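Local coordinates for cell envelope-related transcriptional attenuator domain-containing protein (Eubacterium siraeum, PDB 4OBM) that is of unknown function but belongs to the LytR-CpsA-Psr family, whose members act in cell-envelope assembly, many by attaching polymers to the cell wall, at residues V54-L59 against D229-Y234; A62-G67 against K84-K89; D110-T115 against Q179-T184. All blocks are in the same frame, centred on the assembly; numbering follows the deposited sequence.

Overall arrangement
The three contacts lie in one chain and on different layers of its alpha/beta fold. Contact 1 sits on the edge of the six-stranded mixed sheet, where strand 228-230 pairs with strand 52-58. Strand 62-63, which follows strand 52-58 in the chain, leads into contact 2, where the turn after it packs on helix 70-90. Their centres are about 14 Å apart, and they touch where Tyr58 meets Leu86. Contact 3 joins the ends of helices 102-112 and 164-181, about 32 Å from contact 2 between centres and across the chain's centre from it. Contacts 2 and 3 come in series, both inside the long loop that contact 1 closes, so late residues complete a sheet begun early.

Contact 1: residues V54-L59 against D229-Y234; sequences VLMPYL and DFYIPY
Leu55 is held to residues 229-234 by both its backbone groups. Its N gives a hydrogen bond to Asp229 O (2.9 Å), and its O takes one from Tyr231 N at 3.1 Å. The second bond is nearly linear at the oxygen, with a C=O...N angle of 171°. The last backbone hydrogen bond across the segments is from Tyr231 N; past it side chains take over. The ring of Pro233 is the centre of this part. Its CG lies over one face of the Tyr58 ring, 3.9 Å from the centroid, as a CH-pi contact set toward the rim. In Met56, a selenomethionine, the chi3 bend (70°) turns CE back to Pro233 CG, a tight 3.5 Å. The same methyl meets the edge of the Tyr231 ring at CD2. On the other side of the strand, Pro57 CG packs on Ile232 CD1 at 3.6 Å. Farther out, Ser248 binds Tyr231 OH and Thr52 binds Asp229 OD2. Helix 246-256 backs Met56, Tyr58 and Tyr231, while helix 164-181 lies against Leu55, Pro57 and Phe230. The arrangement is a short parallel strand pair at the edge of a mixed sheet with helices on both faces, a three-layer alpha/beta/alpha fold.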
loop_
_atom_site.group_PDB
_atom_site.type_symbol
_atom_site.label_atom_id
_atom_site.label_comp_id
_atom_site.label_asym_id
_atom_site.label_seq_id
_atom_site.Cartn_x
_atom_site.Cartn_y
_atom_site.Cartn_z
ATOM N N VAL A 54 -7.714 -1.768 -1.071
ATOM C CA VAL A 54 -7.665 -0.399 -1.618
ATOM C C VAL A 54 -6.318 0.226 -1.261
ATOM O O VAL A 54 -5.967 0.318 -0.080
ATOM C CB VAL A 54 -8.852 0.480 -1.134
ATOM C CG1 VAL A 54 -8.822 1.869 -1.779
ATOM C CG2 VAL A 54 -10.189 -0.206 -1.404
ATOM N N LEU A 55 -5.573 0.659 -2.269
ATOM C CA LEU A 55 -4.286 1.308 -2.022
ATOM C C LEU A 55 -4.431 2.805 -2.152
ATOM O O LEU A 55 -5.137 3.262 -3.036
ATOM C CB LEU A 55 -3.184 0.811 -2.978
ATOM C CG LEU A 55 -2.939 -0.702 -3.067
ATOM C CD1 LEU A 55 -2.365 -1.070 -4.423
ATOM C CD2 LEU A 55 -2.005 -1.167 -1.963
HETATM N N MSE A 56 -3.777 3.567 -1.268
HETATM C CA MSE A 56 -3.769 5.034 -1.303
HETATM C C MSE A 56 -2.368 5.537 -1.127
HETATM O O MSE A 56 -1.898 5.563 0.007
HETATM C CB MSE A 56 -4.686 5.671 -0.242
HETATM C CG MSE A 56 -6.082 5.757 -0.726
HETATM SE SE MSE A 56 -7.251 6.592 0.513
HETATM C CE MSE A 56 -6.676 8.333 0.456
ATOM N N PRO A 57 -1.699 5.973 -2.209
ATOM C CA PRO A 57 -0.341 6.490 -2.055
ATOM C C PRO A 57 -0.362 7.997 -1.755
ATOM O O PRO A 57 -1.340 8.687 -2.026
ATOM C CB PRO A 57 0.300 6.172 -3.413
ATOM C CG PRO A 57 -0.840 6.282 -4.377
ATOM C CD PRO A 57 -2.134 6.039 -3.626
ATOM N N TYR A 58 0.714 8.489 -1.171
ATOM C CA TYR A 58 0.882 9.887 -0.771
ATOM C C TYR A 58 2.286 10.320 -1.087
ATOM O O TYR A 58 3.208 9.547 -0.832
ATOM C CB TYR A 58 0.644 10.038 0.753
ATOM C CG TYR A 58 -0.770 9.749 1.192
ATOM C CD1 TYR A 58 -1.164 8.460 1.536
ATOM C CD2 TYR A 58 -1.696 10.777 1.342
ATOM C CE1 TYR A 58 -2.479 8.183 1.905
ATOM C CE2 TYR A 58 -2.998 10.518 1.763
ATOM C CZ TYR A 58 -3.389 9.215 2.025
ATOM O OH TYR A 58 -4.647 8.969 2.511
ATOM N N LEU A 59 2.469 11.567 -1.584
ATOM C CA LEU A 59 3.803 12.102 -1.877
ATOM C C LEU A 59 4.525 12.360 -0.574
ATOM O O LEU A 59 3.854 12.671 0.410
ATOM C CB LEU A 59 3.733 13.394 -2.716
ATOM C CG LEU A 59 3.455 13.272 -4.218
ATOM C CD1 LEU A 59 3.194 14.663 -4.811
ATOM C CD2 LEU A 59 4.604 12.590 -4.958
ATOM N N ASP A 229 -7.847 -2.170 -5.918
ATOM C CA ASP A 229 -8.353 -0.870 -6.285
ATOM C C ASP A 229 -7.418 0.165 -5.695
ATOM O O ASP A 229 -6.626 -0.149 -4.810
ATOM C CB ASP A 229 -9.789 -0.671 -5.781
ATOM C CG ASP A 229 -10.832 -1.210 -6.726
ATOM O OD1 ASP A 229 -11.137 -0.519 -7.725
ATOM O OD2 ASP A 229 -11.351 -2.322 -6.469
ATOM N N PHE A 230 -7.485 1.390 -6.198
ATOM C CA PHE A 230 -6.684 2.473 -5.671
ATOM C C PHE A 230 -7.377 3.794 -5.882
ATOM O O PHE A 230 -8.134 3.964 -6.836
ATOM C CB PHE A 230 -5.246 2.492 -6.253
ATOM C CG PHE A 230 -5.088 2.867 -7.706
ATOM C CD1 PHE A 230 -5.072 4.200 -8.098
ATOM C CD2 PHE A 230 -4.853 1.894 -8.668
ATOM C CE1 PHE A 230 -4.897 4.551 -9.444
ATOM C CE2 PHE A 230 -4.682 2.240 -10.013
ATOM C CZ PHE A 230 -4.700 3.568 -10.395
ATOM N N TYR A 231 -7.105 4.722 -4.970
ATOM C CA TYR A 231 -7.512 6.117 -5.002
ATOM C C TYR A 231 -6.239 6.973 -4.876
ATOM O O TYR A 231 -5.360 6.653 -4.066
ATOM C CB TYR A 231 -8.539 6.456 -3.902
ATOM C CG TYR A 231 -8.889 7.924 -3.929
ATOM C CD1 TYR A 231 -9.684 8.448 -4.943
ATOM C CD2 TYR A 231 -8.294 8.818 -3.043
ATOM C CE1 TYR A 231 -9.906 9.816 -5.054
ATOM C CE2 TYR A 231 -8.508 10.190 -3.147
ATOM C CZ TYR A 231 -9.323 10.683 -4.150
ATOM O OH TYR A 231 -9.568 12.025 -4.257
ATOM N N ILE A 232 -6.138 8.055 -5.670
ATOM C CA ILE A 232 -4.957 8.917 -5.602
ATOM C C ILE A 232 -5.341 10.268 -4.959
ATOM O O ILE A 232 -5.963 11.110 -5.601
ATOM C CB ILE A 232 -4.222 9.088 -6.961
ATOM C CG1 ILE A 232 -4.043 7.737 -7.718
ATOM C CG2 ILE A 232 -2.892 9.877 -6.810
ATOM C CD1 ILE A 232 -2.763 6.903 -7.409
ATOM N N PRO A 233 -4.933 10.485 -3.689
ATOM C CA PRO A 233 -5.186 11.783 -3.036
ATOM C C PRO A 233 -4.541 12.942 -3.818
ATOM O O PRO A 233 -3.345 12.905 -4.142
ATOM C CB PRO A 233 -4.576 11.602 -1.635
ATOM C CG PRO A 233 -4.421 10.130 -1.460
ATOM C CD PRO A 233 -4.168 9.577 -2.809
ATOM N N TYR A 234 -5.353 13.937 -4.195
ATOM C CA TYR A 234 -4.854 15.034 -5.026
ATOM C C TYR A 234 -4.764 16.350 -4.264
ATOM O O TYR A 234 -5.433 16.535 -3.244
ATOM C CB TYR A 234 -5.717 15.202 -6.295
ATOM C CG TYR A 234 -7.149 15.616 -6.024
ATOM C CD1 TYR A 234 -7.494 16.958 -5.887
ATOM C CD2 TYR A 234 -8.164 14.667 -5.924
ATOM C CE1 TYR A 234 -8.809 17.343 -5.620
ATOM C CE2 TYR A 234 -9.488 15.045 -5.691
ATOM C CZ TYR A 234 -9.804 16.384 -5.533
ATOM O OH TYR A 234 -11.100 16.756 -5.290
#

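Contact 2: residues A62-G67 against K84-K89; sequences AVIDGG and KLLSSK
Ile64 reaches helix 70-90 with CD1 because its CG1 stands between the backbone N and the carbonyl carbon (chi1 63°). The methyl lands between two consecutive leucines. It is 3.6 Å from Leu85 CB and equally far from Leu86 CD2. Ile64 crosses Leu86 at about a right angle and Leu85 obliquely. Lys89 is bent at chi2 (-78°) and chi4. These bends curl the chain round Ile64 O, with CE 3.4 Å from Ile64 O. NZ then makes a weak hydrogen bond to the same Ile64 O, at 3.3 Å. Asp65 sits on the exposed side, and its OD2 comes only as near as 4.2 Å to Leu85 CD1. Within the turn, Gly67 N makes a weak bond to Asp65 OD1. On the helix, Leu85 O accepts from both Lys89 N and Ser88 OG, which arrive over the same face of its carbonyl plane. Trp249 of helix 246-256 touches both Ile64 and Lys89, and Ile244 also packs on Ile64. The turn after strand 62-63 is thus fixed on the helix mainly by apolar packing. A weak, long bond from a lysine supplements it at the Ile64 carbonyl oxygen.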
loop_
_atom_site.group_PDB
_atom_site.type_symbol
_atom_site.label_atom_id
_atom_site.label_comp_id
_atom_site.label_asym_id
_atom_site.label_seq_id
_atom_site.Cartn_x
_atom_site.Cartn_y
_atom_site.Cartn_z
ATOM N N ALA A 62 3.696 15.614 0.948
ATOM C CA ALA A 62 2.265 15.880 1.103
ATOM C C ALA A 62 1.961 16.471 2.487
ATOM O O ALA A 62 2.449 15.954 3.496
ATOM C CB ALA A 62 1.458 14.613 0.884
ATOM N N VAL A 63 1.179 17.569 2.518
ATOM C CA VAL A 63 0.706 18.238 3.736
ATOM C C VAL A 63 -0.777 17.803 3.902
ATOM O O VAL A 63 -1.605 18.098 3.036
ATOM C CB VAL A 63 0.914 19.798 3.685
ATOM C CG1 VAL A 63 0.346 20.487 4.921
ATOM C CG2 VAL A 63 2.388 20.163 3.510
ATOM N N ILE A 64 -1.092 17.066 4.985
ATOM C CA ILE A 64 -2.445 16.530 5.224
ATOM C C ILE A 64 -3.121 17.128 6.476
ATOM O O ILE A 64 -4.219 16.689 6.822
ATOM C CB ILE A 64 -2.409 14.963 5.328
ATOM C CG1 ILE A 64 -1.570 14.475 6.531
ATOM C CG2 ILE A 64 -1.957 14.308 4.017
ATOM C CD1 ILE A 64 -2.041 13.206 7.134
ATOM N N ASP A 65 -2.478 18.099 7.156
ATOM C CA ASP A 65 -3.000 18.669 8.405
ATOM C C ASP A 65 -2.856 20.204 8.500
ATOM O O ASP A 65 -3.361 20.810 9.449
ATOM C CB ASP A 65 -2.293 18.003 9.615
ATOM C CG ASP A 65 -0.760 18.092 9.667
ATOM O OD1 ASP A 65 -0.111 18.052 8.579
ATOM O OD2 ASP A 65 -0.204 18.134 10.796
ATOM N N GLY A 66 -2.192 20.811 7.521
ATOM C CA GLY A 66 -1.929 22.247 7.519
ATOM C C GLY A 66 -0.578 22.552 8.139
ATOM O O GLY A 66 -0.160 23.711 8.195
ATOM N N GLY A 67 0.093 21.503 8.607
ATOM C CA GLY A 67 1.400 21.591 9.229
ATOM C C GLY A 67 2.489 21.069 8.324
ATOM O O GLY A 67 2.588 21.460 7.163
ATOM N N LYS A 84 -1.993 7.944 12.398
ATOM C CA LYS A 84 -2.973 8.638 13.265
ATOM C C LYS A 84 -3.599 9.814 12.510
ATOM O O LYS A 84 -4.826 9.950 12.484
ATOM C CB LYS A 84 -2.287 9.121 14.555
ATOM C CG LYS A 84 -3.175 9.842 15.549
ATOM C CD LYS A 84 -2.352 10.290 16.750
ATOM C CE LYS A 84 -3.094 11.238 17.657
ATOM N NZ LYS A 84 -2.194 11.780 18.711
ATOM N N LEU A 85 -2.759 10.633 11.864
ATOM C CA LEU A 85 -3.222 11.797 11.090
ATOM C C LEU A 85 -4.039 11.351 9.868
ATOM O O LEU A 85 -5.088 11.936 9.587
ATOM C CB LEU A 85 -2.049 12.704 10.682
ATOM C CG LEU A 85 -1.289 13.378 11.840
ATOM C CD1 LEU A 85 0.022 13.948 11.372
ATOM C CD2 LEU A 85 -2.134 14.457 12.535
ATOM N N LEU A 86 -3.612 10.257 9.223
ATOM C CA LEU A 86 -4.320 9.664 8.090
ATOM C C LEU A 86 -5.648 9.065 8.545
ATOM O O LEU A 86 -6.624 9.162 7.809
ATOM C CB LEU A 86 -3.465 8.604 7.377
ATOM C CG LEU A 86 -2.323 9.125 6.498
ATOM C CD1 LEU A 86 -1.584 7.979 5.857
ATOM C CD2 LEU A 86 -2.817 10.095 5.437
ATOM N N SER A 87 -5.685 8.468 9.760
ATOM C CA SER A 87 -6.911 7.897 10.336
ATOM C C SER A 87 -7.988 8.974 10.526
ATOM O O SER A 87 -9.132 8.770 10.118
ATOM C CB SER A 87 -6.619 7.201 11.662
ATOM O OG SER A 87 -5.946 5.971 11.448
ATOM N N SER A 88 -7.613 10.125 11.116
ATOM C CA SER A 88 -8.516 11.257 11.353
ATOM C C SER A 88 -9.099 11.835 10.048
ATOM O O SER A 88 -10.253 12.250 10.035
ATOM C CB SER A 88 -7.782 12.365 12.108
ATOM O OG SER A 88 -6.856 13.044 11.271
ATOM N N LYS A 89 -8.292 11.893 8.974
ATOM C CA LYS A 89 -8.698 12.496 7.695
ATOM C C LYS A 89 -9.493 11.559 6.778
ATOM O O LYS A 89 -10.216 12.057 5.916
ATOM C CB LYS A 89 -7.457 13.016 6.932
ATOM C CG LYS A 89 -6.798 14.251 7.554
ATOM C CD LYS A 89 -7.555 15.552 7.249
ATOM C CE LYS A 89 -7.312 16.604 8.306
ATOM N NZ LYS A 89 -7.091 17.957 7.722
#

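Contact 3: residues D110-T115 against Q179-T184; sequences DMVGNT and QNFIGT
Val112 and Asn180 meet in the closely packed part of this contact. Val112 CG1 touches Asn180 CB at 3.6 Å. The same methyl also reaches Phe181 CE1 at 3.7 Å, approaching the ring obliquely. It can touch both because it stands opposite the backbone N, with chi1 at 180°. Phe176 and Tyr192 also pack on Val112, and the ring of Tyr192 meets that of Phe181 with the planes about 60° apart. A pentaethylene glycol, probably from the crystallisation liquor, lies about 4 Å from the Phe181 side chain.

The amide of Asn180 faces the backbone just past the helix end. Its ND2 donates to Asn114 O over 3.2 Å, with an N-H...O angle of 156°. The acceptor lies in the amide plane, but the donor stands well above the carbonyl plane of Asn114. ND2 also bonds to Phe176 O, one turn back in its own helix, and this second bond holds the amide in place. OD1 is turned to Gly113 CA, 3.6 Å away.

Gly113 is the first residue past helix 102-112, and its phi is positive. The chain then runs into strand 115-119. The last turn of helix 164-181 lies alongside, and a type II beta turn follows from Phe181 to Thr184. Thr184 closes that turn with both its N and its OG1 on Phe181 O. The contact therefore joins two helix ends near the surface of the alpha/beta domain.

Gln179 is exposed but lies across the buried Thr115 at about a right angle. Its OE1 comes 3.3 Å from Thr115 CG2 and accepts a hydrogen bond from Thr116 N just beyond. The loose side is at Asn114. Its side chain leaves the backbone away from residues 179-184 and touches Thr144 instead.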
loop_
_atom_site.group_PDB
_atom_site.type_symbol
_atom_site.label_atom_id
_atom_site.label_comp_id
_atom_site.label_asym_id
_atom_site.label_seq_id
_atom_site.Cartn_x
_atom_site.Cartn_y
_atom_site.Cartn_z
ATOM N N ASP A 110 11.102 -10.873 -4.416
ATOM C CA ASP A 110 11.902 -12.029 -4.843
ATOM C C ASP A 110 11.309 -13.344 -4.309
ATOM O O ASP A 110 11.360 -14.380 -4.961
ATOM C CB ASP A 110 13.349 -11.861 -4.337
ATOM C CG ASP A 110 14.295 -12.909 -4.878
ATOM O OD1 ASP A 110 14.710 -12.782 -6.047
ATOM O OD2 ASP A 110 14.588 -13.871 -4.147
HETATM N N MSE A 111 10.754 -13.268 -3.117
HETATM C CA MSE A 111 10.133 -14.351 -2.395
HETATM C C MSE A 111 8.740 -14.658 -2.956
HETATM O O MSE A 111 8.423 -15.830 -3.176
HETATM C CB MSE A 111 10.043 -13.917 -0.925
HETATM C CG MSE A 111 9.645 -14.998 0.028
HETATM SE SE MSE A 111 9.246 -14.172 1.716
HETATM C CE MSE A 111 9.557 -15.662 2.794
ATOM N N VAL A 112 7.923 -13.623 -3.193
ATOM C CA VAL A 112 6.522 -13.782 -3.624
ATOM C C VAL A 112 6.415 -14.199 -5.121
ATOM O O VAL A 112 5.680 -15.144 -5.442
ATOM C CB VAL A 112 5.665 -12.532 -3.292
ATOM C CG1 VAL A 112 4.214 -12.705 -3.749
ATOM C CG2 VAL A 112 5.709 -12.229 -1.800
ATOM N N GLY A 113 7.134 -13.508 -6.000
ATOM C CA GLY A 113 7.137 -13.805 -7.431
ATOM C C GLY A 113 7.266 -12.556 -8.268
ATOM O O GLY A 113 7.178 -11.443 -7.742
ATOM N N ASN A 114 7.492 -12.749 -9.576
ATOM C CA ASN A 114 7.641 -11.700 -10.583
ATOM C C ASN A 114 6.307 -11.043 -10.954
ATOM O O ASN A 114 5.258 -11.658 -10.808
ATOM C CB ASN A 114 8.237 -12.295 -11.844
ATOM C CG ASN A 114 9.588 -12.943 -11.699
ATOM O OD1 ASN A 114 10.439 -12.521 -10.907
ATOM N ND2 ASN A 114 9.830 -13.957 -12.514
ATOM N N THR A 115 6.353 -9.814 -11.486
ATOM C CA THR A 115 5.149 -9.124 -11.946
ATOM C C THR A 115 5.316 -8.742 -13.426
ATOM O O THR A 115 6.393 -8.290 -13.839
ATOM C CB THR A 115 4.829 -7.905 -11.053
ATOM O OG1 THR A 115 4.886 -8.296 -9.682
ATOM C CG2 THR A 115 3.451 -7.330 -11.326
ATOM N N GLN A 179 -1.431 -10.628 -9.471
ATOM C CA GLN A 179 -0.751 -11.713 -10.180
ATOM C C GLN A 179 -0.130 -12.771 -9.275
ATOM O O GLN A 179 0.092 -13.895 -9.745
ATOM C CB GLN A 179 0.339 -11.154 -11.094
ATOM C CG GLN A 179 -0.223 -10.394 -12.287
ATOM C CD GLN A 179 0.817 -9.517 -12.911
ATOM O OE1 GLN A 179 2.006 -9.848 -12.930
ATOM N NE2 GLN A 179 0.385 -8.397 -13.471
ATOM N N ASN A 180 0.181 -12.429 -8.013
ATOM C CA ASN A 180 0.871 -13.360 -7.121
ATOM C C ASN A 180 0.137 -13.708 -5.835
ATOM O O ASN A 180 0.639 -14.567 -5.113
ATOM C CB ASN A 180 2.224 -12.792 -6.738
ATOM C CG ASN A 180 3.164 -12.627 -7.881
ATOM O OD1 ASN A 180 3.671 -13.605 -8.440
ATOM N ND2 ASN A 180 3.417 -11.379 -8.239
ATOM N N PHE A 181 -0.981 -13.040 -5.500
ATOM C CA PHE A 181 -1.673 -13.369 -4.242
ATOM C C PHE A 181 -2.999 -14.039 -4.486
ATOM O O PHE A 181 -3.453 -14.772 -3.612
ATOM C CB PHE A 181 -1.871 -12.143 -3.335
ATOM C CG PHE A 181 -0.628 -11.689 -2.619
ATOM C CD1 PHE A 181 0.354 -10.966 -3.286
ATOM C CD2 PHE A 181 -0.453 -11.950 -1.266
ATOM C CE1 PHE A 181 1.501 -10.536 -2.618
ATOM C CE2 PHE A 181 0.686 -11.507 -0.593
ATOM C CZ PHE A 181 1.657 -10.803 -1.275
ATOM N N ILE A 182 -3.629 -13.804 -5.655
ATOM C CA ILE A 182 -4.899 -14.458 -5.976
ATOM C C ILE A 182 -4.595 -15.953 -6.129
ATOM O O ILE A 182 -3.678 -16.325 -6.860
ATOM C CB ILE A 182 -5.617 -13.834 -7.217
ATOM C CG1 ILE A 182 -6.031 -12.368 -6.930
ATOM C CG2 ILE A 182 -6.839 -14.681 -7.651
ATOM C CD1 ILE A 182 -6.481 -11.510 -8.149
ATOM N N GLY A 183 -5.295 -16.768 -5.352
ATOM C CA GLY A 183 -5.125 -18.213 -5.365
ATOM C C GLY A 183 -4.067 -18.746 -4.417
ATOM O O GLY A 183 -3.848 -19.962 -4.388
ATOM N N THR A 184 -3.391 -17.859 -3.631
ATOM C CA THR A 184 -2.375 -18.333 -2.678
ATOM C C THR A 184 -3.040 -18.998 -1.470
ATOM O O THR A 184 -4.209 -18.711 -1.165
ATOM C CB THR A 184 -1.375 -17.250 -2.230
ATOM O OG1 THR A 184 -2.045 -16.089 -1.749
ATOM C CG2 THR A 184 -0.378 -16.900 -3.304
#